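Local coordinates for uncharacterized conserved protein (Methanococcus maripaludis S2, PDB 3C2Q) that catalyses the NAD(+)-dependent conversion of L-ornithine to L-proline with release of ammonia, as an archaeal ornithine cyclodeaminase, at residues L22-Y27 with V77-H81; H32-K37 with G83-P89; I119-M123 with K275-M279; A154-M158 with L331-L335. One frame throughout, in Å; residues are numbered along the deposited sequence.

Contact 1. Residues L22-Y27 with V77-H81. With IMD (imidazole), chain G.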
loop_
_atom_site.group_PDB
_atom_site.type_symbol
_atom_site.label_atom_id
_atom_site.label_comp_id
_atom_site.label_asym_id
_atom_site.label_seq_id
_atom_site.Cartn_x
_atom_site.Cartn_y
_atom_site.Cartn_z
ATOM N N LEU B 22 -7.162 17.327 35.371
ATOM C CA LEU B 22 -6.028 16.823 36.091
ATOM C C LEU B 22 -5.095 17.939 36.491
ATOM O O LEU B 22 -4.989 18.915 35.775
ATOM C CB LEU B 22 -5.284 15.836 35.188
ATOM C CG LEU B 22 -6.171 14.802 34.505
ATOM C CD1 LEU B 22 -5.331 14.003 33.524
ATOM C CD2 LEU B 22 -6.783 13.896 35.545
ATOM N N PRO B 23 -4.417 17.801 37.653
ATOM C CA PRO B 23 -3.421 18.780 38.081
ATOM C C PRO B 23 -2.242 18.831 37.126
ATOM O O PRO B 23 -1.892 17.797 36.533
ATOM C CB PRO B 23 -2.928 18.254 39.437
ATOM C CG PRO B 23 -3.736 17.081 39.767
ATOM C CD PRO B 23 -4.612 16.708 38.620
ATOM N N ASP B 24 -1.612 20.002 37.017
ATOM C CA ASP B 24 -0.440 20.143 36.187
ATOM C C ASP B 24 0.643 19.145 36.558
ATOM O O ASP B 24 0.795 18.792 37.738
ATOM C CB ASP B 24 0.153 21.551 36.242
ATOM C CG ASP B 24 1.384 21.669 35.362
ATOM O OD1 ASP B 24 1.322 21.243 34.173
ATOM O OD2 ASP B 24 2.429 22.142 35.860
ATOM N N GLY B 25 1.378 18.686 35.543
ATOM C CA GLY B 25 2.462 17.741 35.742
ATOM C C GLY B 25 1.995 16.308 35.901
ATOM O O GLY B 25 2.808 15.433 36.107
ATOM N N PHE B 26 0.695 16.049 35.780
ATOM C CA PHE B 26 0.203 14.665 35.855
ATOM C C PHE B 26 0.953 13.711 34.920
ATOM O O PHE B 26 1.326 14.088 33.800
ATOM C CB PHE B 26 -1.299 14.588 35.591
ATOM C CG PHE B 26 -1.694 14.793 34.139
ATOM C CD1 PHE B 26 -1.776 13.707 33.269
ATOM C CD2 PHE B 26 -2.020 16.057 33.668
ATOM C CE1 PHE B 26 -2.150 13.890 31.940
ATOM C CE2 PHE B 26 -2.410 16.259 32.348
ATOM C CZ PHE B 26 -2.474 15.158 31.476
ATOM N N TYR B 27 1.187 12.503 35.410
ATOM C CA TYR B 27 1.847 11.445 34.665
ATOM C C TYR B 27 0.830 10.826 33.688
ATOM O O TYR B 27 -0.332 10.516 34.060
ATOM C CB TYR B 27 2.402 10.381 35.621
ATOM C CG TYR B 27 3.074 9.183 34.939
ATOM C CD1 TYR B 27 4.362 9.282 34.414
ATOM C CD2 TYR B 27 2.418 7.962 34.836
ATOM C CE1 TYR B 27 4.979 8.193 33.797
ATOM C CE2 TYR B 27 3.024 6.861 34.230
ATOM C CZ TYR B 27 4.292 6.986 33.712
ATOM O OH TYR B 27 4.869 5.885 33.149
ATOM N N VAL B 77 -4.051 11.941 41.965
ATOM C CA VAL B 77 -3.442 11.672 40.654
ATOM C C VAL B 77 -1.925 11.751 40.819
ATOM O O VAL B 77 -1.377 12.670 41.462
ATOM C CB VAL B 77 -3.938 12.701 39.594
ATOM C CG1 VAL B 77 -3.186 12.528 38.243
ATOM C CG2 VAL B 77 -5.455 12.579 39.405
ATOM N N LEU B 78 -1.256 10.743 40.277
ATOM C CA LEU B 78 0.186 10.704 40.215
ATOM C C LEU B 78 0.696 11.864 39.372
ATOM O O LEU B 78 0.260 12.036 38.207
ATOM C CB LEU B 78 0.633 9.357 39.622
ATOM C CG LEU B 78 2.132 9.209 39.288
ATOM C CD1 LEU B 78 2.936 9.030 40.558
ATOM C CD2 LEU B 78 2.354 8.003 38.390
ATOM N N ILE B 79 1.618 12.646 39.959
ATOM C CA ILE B 79 2.238 13.796 39.330
ATOM C C ILE B 79 3.714 13.537 39.137
ATOM O O ILE B 79 4.377 12.976 40.024
ATOM C CB ILE B 79 2.089 15.090 40.192
ATOM C CG1 ILE B 79 0.626 15.404 40.479
ATOM C CG2 ILE B 79 2.771 16.280 39.524
ATOM C CD1 ILE B 79 -0.302 15.461 39.283
ATOM N N GLY B 80 4.218 13.942 37.968
ATOM C CA GLY B 80 5.631 13.752 37.595
ATOM C C GLY B 80 6.092 12.310 37.458
ATOM O O GLY B 80 5.277 11.378 37.354
ATOM N N HIS B 81 7.407 12.114 37.514
ATOM C CA HIS B 81 7.989 10.798 37.230
ATOM C C HIS B 81 8.745 10.128 38.381
ATOM O O HIS B 81 9.292 9.026 38.200
ATOM C CB HIS B 81 8.869 10.863 35.972
ATOM C CG HIS B 81 8.107 11.165 34.712
ATOM N ND1 HIS B 81 7.529 12.392 34.469
ATOM C CD2 HIS B 81 7.855 10.407 33.619
ATOM C CE1 HIS B 81 6.940 12.373 33.284
ATOM N NE2 HIS B 81 7.118 11.178 32.750
HETATM N N1 IMD G . 7.200 6.603 31.873
HETATM C C2 IMD G . 6.827 7.182 30.699
HETATM N N3 IMD G . 7.957 7.593 30.052
HETATM C C4 IMD G . 9.021 7.325 30.847
HETATM C C5 IMD G . 8.545 6.703 31.988
HETATM O O HOH W 1 -1.153 10.121 36.622
#
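Phe26 and Ile79 form a single beta bridge where a type II turn, Pro23 to Phe26, comes up against strand 76-79. Two nearly straight backbone bonds hold the bridge: Tyr27 N gives its hydrogen to Leu78 O at 3.0 Å, and Gly80 N gives its own to Gly25 O at 2.8 Å. Leu78 O also accepts from a water that donates to Tyr27 O as well, so this carbonyl is doubly served. Phe26 N closes the turn on Pro23 O, and Phe26 O takes a hydrogen bond from Tyr206 of the second subunit. In contrast, Gly80 O is buried without a polar partner, beneath Tyr27 CB. Gly25 suits its place, since phi is positive (80°) and a CB there would probably sit too tightly against Ile79 CG2. Ile79 CD1 packs against Pro23 CG and Phe26 CB, an apolar contact of strand and turn. With CG anti to the backbone N (chi1 178°), the Tyr27 ring lies alongside Leu78 and turns its edge to the face of His81, planes at 82°. At the far end of that ring, Tyr27 OH accepts from N1 of a bound imidazole, probably taken up from the crystallisation liquor, at 2.8 Å.

Contact 2. Residues H32-K37 with G83-P89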
loop_
_atom_site.group_PDB
_atom_site.type_symbol
_atom_site.label_atom_id
_atom_site.label_comp_id
_atom_site.label_asym_id
_atom_site.label_seq_id
_atom_site.Cartn_x
_atom_site.Cartn_y
_atom_site.Cartn_z
ATOM N N HIS B 32 2.721 -0.149 29.609
ATOM C CA HIS B 32 3.429 -1.149 30.412
ATOM C C HIS B 32 2.958 -1.220 31.876
ATOM O O HIS B 32 2.516 -0.216 32.430
ATOM C CB HIS B 32 4.929 -0.862 30.400
ATOM C CG HIS B 32 5.503 -0.631 29.031
ATOM N ND1 HIS B 32 5.428 -1.568 28.021
ATOM C CD2 HIS B 32 6.196 0.413 28.525
ATOM C CE1 HIS B 32 6.035 -1.097 26.943
ATOM N NE2 HIS B 32 6.495 0.113 27.218
ATOM N N PRO B 33 3.090 -2.408 32.513
ATOM C CA PRO B 33 2.813 -2.501 33.953
ATOM C C PRO B 33 3.640 -1.486 34.711
ATOM O O PRO B 33 4.832 -1.295 34.442
ATOM C CB PRO B 33 3.216 -3.940 34.345
ATOM C CG PRO B 33 3.684 -4.621 33.087
ATOM C CD PRO B 33 3.471 -3.698 31.908
ATOM N N THR B 34 2.995 -0.785 35.624
ATOM C CA THR B 34 3.674 0.310 36.342
ATOM C C THR B 34 3.457 0.101 37.853
ATOM O O THR B 34 2.380 -0.357 38.260
ATOM C CB THR B 34 3.110 1.679 35.883
ATOM O OG1 THR B 34 3.317 1.820 34.462
ATOM C CG2 THR B 34 3.772 2.880 36.652
ATOM N N HIS B 35 4.477 0.409 38.662
ATOM C CA HIS B 35 4.314 0.397 40.121
ATOM C C HIS B 35 4.549 1.800 40.641
ATOM O O HIS B 35 5.304 2.567 40.030
ATOM C CB HIS B 35 5.279 -0.586 40.792
ATOM C CG HIS B 35 5.115 -2.007 40.347
ATOM N ND1 HIS B 35 6.057 -2.974 40.603
ATOM C CD2 HIS B 35 4.133 -2.624 39.648
ATOM C CE1 HIS B 35 5.661 -4.129 40.096
ATOM N NE2 HIS B 35 4.500 -3.941 39.501
ATOM N N VAL B 36 3.868 2.154 41.733
ATOM C CA VAL B 36 4.047 3.470 42.356
ATOM C C VAL B 36 4.456 3.343 43.844
ATOM O O VAL B 36 3.959 2.488 44.560
ATOM C CB VAL B 36 2.782 4.344 42.253
ATOM C CG1 VAL B 36 2.605 4.867 40.812
ATOM C CG2 VAL B 36 1.523 3.566 42.727
ATOM N N LYS B 37 5.369 4.192 44.291
ATOM C CA LYS B 37 5.825 4.115 45.680
ATOM C C LYS B 37 4.972 5.033 46.535
ATOM O O LYS B 37 4.940 6.254 46.338
ATOM C CB LYS B 37 7.300 4.478 45.802
ATOM C CG LYS B 37 7.909 4.048 47.143
ATOM C CD LYS B 37 9.394 4.233 47.161
ATOM C CE LYS B 37 9.970 3.934 48.542
ATOM N NZ LYS B 37 11.446 3.721 48.432
ATOM N N GLY B 83 9.177 8.144 42.033
ATOM C CA GLY B 83 8.464 7.090 42.754
ATOM C C GLY B 83 7.644 6.207 41.834
ATOM O O GLY B 83 6.595 5.682 42.232
ATOM N N ILE B 84 8.110 6.059 40.587
ATOM C CA ILE B 84 7.458 5.111 39.661
ATOM C C ILE B 84 8.465 4.142 39.064
ATOM O O ILE B 84 9.635 4.481 38.884
ATOM C CB ILE B 84 6.635 5.816 38.537
ATOM C CG1 ILE B 84 7.533 6.321 37.425
ATOM C CG2 ILE B 84 5.821 6.997 39.078
ATOM C CD1 ILE B 84 6.804 6.511 36.095
ATOM N N ARG B 85 7.982 2.937 38.772
ATOM C CA ARG B 85 8.771 1.868 38.172
ATOM C C ARG B 85 7.937 1.260 37.026
ATOM O O ARG B 85 6.841 0.741 37.260
ATOM C CB ARG B 85 9.045 0.847 39.263
ATOM C CG ARG B 85 9.841 -0.365 38.904
ATOM C CD ARG B 85 10.208 -1.121 40.223
ATOM N NE ARG B 85 9.101 -1.864 40.843
ATOM C CZ ARG B 85 9.145 -2.395 42.072
ATOM N NH1 ARG B 85 10.233 -2.262 42.820
ATOM N NH2 ARG B 85 8.113 -3.061 42.566
ATOM N N VAL B 86 8.443 1.361 35.795
ATOM C CA VAL B 86 7.699 0.913 34.606
ATOM C C VAL B 86 8.427 -0.310 34.061
ATOM O O VAL B 86 9.642 -0.265 33.885
ATOM C CB VAL B 86 7.651 2.013 33.506
ATOM C CG1 VAL B 86 6.797 1.546 32.290
ATOM C CG2 VAL B 86 7.104 3.371 34.063
HETATM N N MSE B 87 7.695 -1.387 33.799
HETATM C CA MSE B 87 8.279 -2.674 33.372
HETATM C C MSE B 87 7.930 -3.008 31.924
HETATM O O MSE B 87 6.935 -3.665 31.679
HETATM C CB MSE B 87 7.730 -3.807 34.236
HETATM C CG MSE B 87 8.668 -4.298 35.310
HETATM SE SE MSE B 87 8.658 -3.069 36.833
HETATM C CE MSE B 87 6.711 -2.825 37.057
ATOM N N PRO B 88 8.734 -2.538 30.961
ATOM C CA PRO B 88 8.401 -2.851 29.565
ATOM C C PRO B 88 8.761 -4.312 29.271
ATOM O O PRO B 88 9.321 -4.982 30.157
ATOM C CB PRO B 88 9.268 -1.873 28.771
ATOM C CG PRO B 88 10.414 -1.556 29.662
ATOM C CD PRO B 88 9.957 -1.725 31.081
ATOM N N PRO B 89 8.394 -4.836 28.079
ATOM C CA PRO B 89 8.821 -6.208 27.747
ATOM C C PRO B 89 10.339 -6.396 27.819
ATOM O O PRO B 89 11.104 -5.462 27.524
ATOM C CB PRO B 89 8.346 -6.386 26.302
ATOM C CG PRO B 89 7.151 -5.470 26.188
ATOM C CD PRO B 89 7.548 -4.255 27.012
#
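The imidazole of His35 carries the methyl CE of Met87, a selenomethionine, over the centre of one face, 3.4 Å from the ring centroid, while Arg85 meets its edge. The guanidinium comes side-on: NH2 donates to His35 ND1 at 2.8 Å and NE to the same nitrogen at 3.2 Å, a less straight bond. ND1 lies in the guanidinium plane, yet that plane stands at 72° to the ring. Bending at chi3 (75°) turns the arginine's end back to the histidine, and Trp42 adds a cation-pi partner. Were His35 an alanine, the Arg85 guanidinium would probably lose this acceptor and the Met87 methyl the ring face it covers. The His32 ring has Pro88 CB over the centre of one face, 3.7 Å from its centroid, and Val86 CG1 at its edge; its ND1 is hydrogen-bonded to Ser295. Rigid prolines suit this end, offering flat CH surfaces where regular pairing stops. Along the strands, Met87 N donates to Pro33 O, His35 and Arg85 exchange two backbone bonds, and Lys37 N reaches Gly83 O. Thr34 and Val36 put their side chains on the face shared with Val86 and Ile84, toward Ile54. Strands 34-37 and 84-86 thus run antiparallel at 167°, with His35 and Arg85 as the hydrogen-bonded pair, at the edge of a seven-stranded mixed sheet.

Contact 3. Residues I119-M123 with K275-M279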
loop_
_atom_site.group_PDB
_atom_site.type_symbol
_atom_site.label_atom_id
_atom_site.label_comp_id
_atom_site.label_asym_id
_atom_site.label_seq_id
_atom_site.Cartn_x
_atom_site.Cartn_y
_atom_site.Cartn_z
ATOM N N ILE B 119 2.282 -19.238 15.219
ATOM C CA ILE B 119 1.010 -18.733 15.788
ATOM C C ILE B 119 0.098 -19.880 16.203
ATOM O O ILE B 119 -0.520 -19.831 17.288
ATOM C CB ILE B 119 0.247 -17.770 14.802
ATOM C CG1 ILE B 119 1.027 -16.451 14.628
ATOM C CG2 ILE B 119 -1.193 -17.532 15.247
ATOM C CD1 ILE B 119 0.659 -15.715 13.330
ATOM N N ALA B 120 0.008 -20.902 15.357
ATOM C CA ALA B 120 -0.859 -22.049 15.671
ATOM C C ALA B 120 -0.360 -22.811 16.938
ATOM O O ALA B 120 -1.163 -23.199 17.782
ATOM C CB ALA B 120 -0.939 -22.996 14.482
ATOM N N LYS B 121 0.954 -22.979 17.066
ATOM C CA LYS B 121 1.524 -23.631 18.257
ATOM C C LYS B 121 1.182 -22.832 19.527
ATOM O O LYS B 121 0.767 -23.408 20.555
ATOM C CB LYS B 121 3.033 -23.776 18.151
ATOM C CG LYS B 121 3.661 -24.487 19.388
ATOM C CD LYS B 121 3.474 -26.010 19.284
ATOM C CE LYS B 121 3.138 -26.671 20.639
ATOM N NZ LYS B 121 2.401 -27.976 20.422
ATOM N N GLU B 122 1.372 -21.511 19.465
ATOM C CA GLU B 122 1.014 -20.672 20.589
ATOM C C GLU B 122 -0.483 -20.697 20.930
ATOM O O GLU B 122 -0.846 -20.777 22.115
ATOM C CB GLU B 122 1.530 -19.246 20.401
ATOM C CG GLU B 122 1.856 -18.600 21.729
ATOM C CD GLU B 122 2.523 -17.239 21.601
ATOM O OE1 GLU B 122 3.022 -16.900 20.483
ATOM O OE2 GLU B 122 2.548 -16.514 22.637
HETATM N N MSE B 123 -1.359 -20.647 19.924
HETATM C CA MSE B 123 -2.796 -20.718 20.180
HETATM C C MSE B 123 -3.172 -22.073 20.839
HETATM O O MSE B 123 -4.032 -22.141 21.711
HETATM C CB MSE B 123 -3.591 -20.568 18.884
HETATM C CG MSE B 123 -3.489 -19.172 18.242
HETATM SE SE MSE B 123 -4.457 -19.204 16.544
HETATM C CE MSE B 123 -6.294 -19.502 17.114
ATOM N N LYS B 275 -4.557 -13.800 27.262
ATOM C CA LYS B 275 -3.138 -14.110 27.010
ATOM C C LYS B 275 -2.657 -13.682 25.605
ATOM O O LYS B 275 -1.474 -13.445 25.399
ATOM C CB LYS B 275 -2.882 -15.607 27.175
ATOM C CG LYS B 275 -3.003 -16.094 28.626
ATOM C CD LYS B 275 -1.827 -15.645 29.458
ATOM C CE LYS B 275 -0.782 -16.763 29.542
ATOM N NZ LYS B 275 -0.967 -17.641 30.768
HETATM N N MSE B 276 -3.583 -13.600 24.660
HETATM C CA MSE B 276 -3.251 -13.248 23.269
HETATM C C MSE B 276 -4.414 -12.539 22.599
HETATM O O MSE B 276 -5.581 -12.881 22.828
HETATM C CB MSE B 276 -2.891 -14.498 22.462
HETATM C CG MSE B 276 -2.546 -14.240 20.967
HETATM SE SE MSE B 276 -2.058 -15.988 20.138
HETATM C CE MSE B 276 -0.484 -15.510 19.109
ATOM N N VAL B 277 -4.095 -11.562 21.751
ATOM C CA VAL B 277 -5.120 -10.882 20.971
ATOM C C VAL B 277 -4.680 -10.951 19.513
ATOM O O VAL B 277 -3.541 -10.613 19.202
ATOM C CB VAL B 277 -5.301 -9.428 21.375
ATOM C CG1 VAL B 277 -6.309 -8.735 20.387
ATOM C CG2 VAL B 277 -5.807 -9.334 22.841
ATOM N N ILE B 278 -5.536 -11.487 18.655
ATOM C CA ILE B 278 -5.237 -11.564 17.229
ATOM C C ILE B 278 -6.169 -10.604 16.490
ATOM O O ILE B 278 -7.394 -10.724 16.584
ATOM C CB ILE B 278 -5.417 -12.978 16.650
ATOM C CG1 ILE B 278 -4.528 -13.974 17.395
ATOM C CG2 ILE B 278 -5.065 -12.958 15.132
ATOM C CD1 ILE B 278 -4.686 -15.433 16.982
HETATM N N MSE B 279 -5.584 -9.648 15.776
HETATM C CA MSE B 279 -6.352 -8.601 15.107
HETATM C C MSE B 279 -6.361 -8.937 13.632
HETATM O O MSE B 279 -5.284 -9.154 13.066
HETATM C CB MSE B 279 -5.670 -7.245 15.296
HETATM C CG MSE B 279 -5.595 -6.826 16.756
HETATM SE SE MSE B 279 -4.076 -5.590 16.965
HETATM C CE MSE B 279 -4.500 -5.176 18.868
#
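Met123 and Met276, both selenomethionines, cross at about a right angle, with Met123 CG resting 4.0 Å from Met276 SE. Met276 leaves its strand with CG anti to the backbone N (chi1 179°) and stays extended as far as selenium, which carries the side chain straight out to the helix; the bend at chi3 then turns CE past Ile119 CG2 toward Glu122. Met123 also meets Ile278 at roughly a right angle: its SE lies 3.8 Å from Ile278 CD1, and its CG is close to the same methyl. Ile119 CG2 touches Ile278 CD1 more loosely, at 4.4 Å. Long flexible methionines suit this place because the short axes stay 11.1 Å apart, a gap that side chains must span, whereas the branched isoleucines fill width nearer their backbones. Glu122 reaches across obliquely, and its OE1 comes within 4.0 Å of Met276 CE without bonding to it. That oxygen is taken up in a salt bridge with Lys298 on the adjoining strand, which leaves the carboxylate at the margin of an otherwise apolar patch. Val300, Ile138 and Ile140, on the strands flanking 276-280, continue the greasy surface, while Leu338 of helix 327-342 packs on Met123. A helix lying on the central strands of a parallel sheet, joined through alternate strand residues, is the alpha/beta layering of the Rossmann fold.

Contact 4. Residues A154-M158 with L331-L335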
loop_
_atom_site.group_PDB
_atom_site.type_symbol
_atom_site.label_atom_id
_atom_site.label_comp_id
_atom_site.label_asym_id
_atom_site.label_seq_id
_atom_site.Cartn_x
_atom_site.Cartn_y
_atom_site.Cartn_z
ATOM N N ALA B 154 -13.464 -20.554 8.475
ATOM C CA ALA B 154 -12.289 -20.924 9.250
ATOM C C ALA B 154 -12.343 -20.334 10.648
ATOM O O ALA B 154 -12.094 -21.046 11.637
ATOM C CB ALA B 154 -10.986 -20.498 8.520
ATOM N N LEU B 155 -12.723 -19.056 10.746
ATOM C CA LEU B 155 -12.815 -18.407 12.053
ATOM C C LEU B 155 -13.941 -19.016 12.879
ATOM O O LEU B 155 -13.768 -19.248 14.078
ATOM C CB LEU B 155 -13.022 -16.899 11.924
ATOM C CG LEU B 155 -13.156 -16.135 13.244
ATOM C CD1 LEU B 155 -11.992 -16.465 14.182
ATOM C CD2 LEU B 155 -13.247 -14.630 12.967
ATOM N N ALA B 156 -15.076 -19.294 12.244
ATOM C CA ALA B 156 -16.207 -19.922 12.975
ATOM C C ALA B 156 -15.803 -21.279 13.570
ATOM O O ALA B 156 -16.152 -21.615 14.701
ATOM C CB ALA B 156 -17.413 -20.081 12.049
ATOM N N LYS B 157 -15.066 -22.058 12.796
ATOM C CA LYS B 157 -14.498 -23.309 13.282
ATOM C C LYS B 157 -13.559 -23.173 14.494
ATOM O O LYS B 157 -13.613 -23.997 15.434
ATOM C CB LYS B 157 -13.845 -24.074 12.125
ATOM C CG LYS B 157 -13.326 -25.472 12.496
ATOM C CD LYS B 157 -14.426 -26.390 12.973
ATOM C CE LYS B 157 -15.325 -26.791 11.828
ATOM N NZ LYS B 157 -16.191 -27.958 12.230
HETATM N N MSE B 158 -12.711 -22.142 14.510
HETATM C CA MSE B 158 -11.856 -21.890 15.671
HETATM C C MSE B 158 -12.692 -21.601 16.912
HETATM O O MSE B 158 -12.342 -22.056 17.999
HETATM C CB MSE B 158 -10.851 -20.746 15.412
HETATM C CG MSE B 158 -9.877 -21.077 14.301
HETATM SE SE MSE B 158 -8.880 -19.435 13.753
HETATM C CE MSE B 158 -8.231 -20.112 12.025
ATOM N N LEU B 331 -6.364 -17.345 7.351
ATOM C CA LEU B 331 -7.292 -18.067 8.247
ATOM C C LEU B 331 -7.499 -19.514 7.822
ATOM O O LEU B 331 -7.581 -20.398 8.676
ATOM C CB LEU B 331 -8.648 -17.342 8.411
ATOM C CG LEU B 331 -8.569 -16.032 9.231
ATOM C CD1 LEU B 331 -9.861 -15.235 9.091
ATOM C CD2 LEU B 331 -8.248 -16.296 10.707
ATOM N N VAL B 332 -7.560 -19.755 6.523
ATOM C CA VAL B 332 -7.763 -21.147 5.989
ATOM C C VAL B 332 -6.559 -22.021 6.328
ATOM O O VAL B 332 -6.698 -23.152 6.861
ATOM C CB VAL B 332 -8.091 -21.119 4.460
ATOM C CG1 VAL B 332 -8.115 -22.547 3.873
ATOM C CG2 VAL B 332 -9.480 -20.440 4.233
ATOM N N LEU B 333 -5.367 -21.479 6.084
ATOM C CA LEU B 333 -4.130 -22.181 6.428
ATOM C C LEU B 333 -3.918 -22.356 7.936
ATOM O O LEU B 333 -3.450 -23.427 8.386
ATOM C CB LEU B 333 -2.924 -21.457 5.802
ATOM C CG LEU B 333 -2.842 -21.499 4.278
ATOM C CD1 LEU B 333 -1.656 -20.638 3.768
ATOM C CD2 LEU B 333 -2.749 -22.978 3.769
ATOM N N LEU B 334 -4.218 -21.309 8.711
ATOM C CA LEU B 334 -4.116 -21.388 10.161
ATOM C C LEU B 334 -4.989 -22.529 10.726
ATOM O O LEU B 334 -4.520 -23.322 11.534
ATOM C CB LEU B 334 -4.506 -20.063 10.809
ATOM C CG LEU B 334 -4.333 -19.910 12.328
ATOM C CD1 LEU B 334 -2.938 -20.342 12.791
ATOM C CD2 LEU B 334 -4.701 -18.445 12.731
ATOM N N LEU B 335 -6.247 -22.579 10.310
ATOM C CA LEU B 335 -7.139 -23.657 10.739
ATOM C C LEU B 335 -6.540 -25.058 10.424
ATOM O O LEU B 335 -6.544 -25.956 11.285
ATOM C CB LEU B 335 -8.515 -23.498 10.101
ATOM C CG LEU B 335 -9.528 -24.613 10.474
ATOM C CD1 LEU B 335 -9.783 -24.638 11.981
ATOM C CD2 LEU B 335 -10.812 -24.480 9.679
#
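Met158, a selenomethionine, ends in a methyl, CE, set in a niche on helix 327-342: Leu331 O at 3.4 Å, Leu334 CG, Leu335 CB and Leu331 CD2 all lie round it. Its chain is extended beyond CG, which takes the methyl across to the neighbouring helix. One turn earlier Ala154 aims its CB at the same helix, meeting Leu331 O at 3.4 Å and Leu331 CB at 3.9 Å; so small a residue suits the spot, because here the backbones come closest, Ala154 CA to Val332 CA being 5.6 Å. Leu335 enters from the second helix with CG anti to its N (chi1 179°), laying CD2 against Ala154 CA and CD1 on Lys157 CG at 3.7 Å. Replacement of Leu335 by alanine would probably open a gap between the helices, where the two methyls had lain against Ala154 and Lys157 CG, leaving the aliphatic part of Lys157 without its apolar cover. The two helices cross at 36° with their short axes 9.3 Å apart, both belonging to the Rossmann domain. Lys157 bends at chi2 and chi3, so that NZ turns away to a salt bridge with Glu160. Farther out, Ile146 backs Leu331, and Leu334 packs on Ile116, Ala120 and Met123 of helix 112-133. Leu331 also lies about 4 Å, side chain to side chain, from Val327, which probably binds NAD(+).

Overall arrangement
The contacts form two pairs. Contacts 1 and 2, centres 15 Å apart, both reach the seven-stranded mixed sheet and touch where Tyr27 and Leu78 pack on Ile84; their segments alternate along the chain. Contacts 3 and 4, centres 13 Å apart, also alternate and lie in the Rossmann domain, where Met123 CE of helix 112-133 rests against Met158 SE of helix 152-160. The first pair closes before the second opens. Contacts 2 and 3 are 26 Å apart between centres, and contacts 1 and 4 lie 46 Å apart on opposite sides of the chain's centre. The chain thus builds a beta-rich region first, then the domain that probably binds NAD(+).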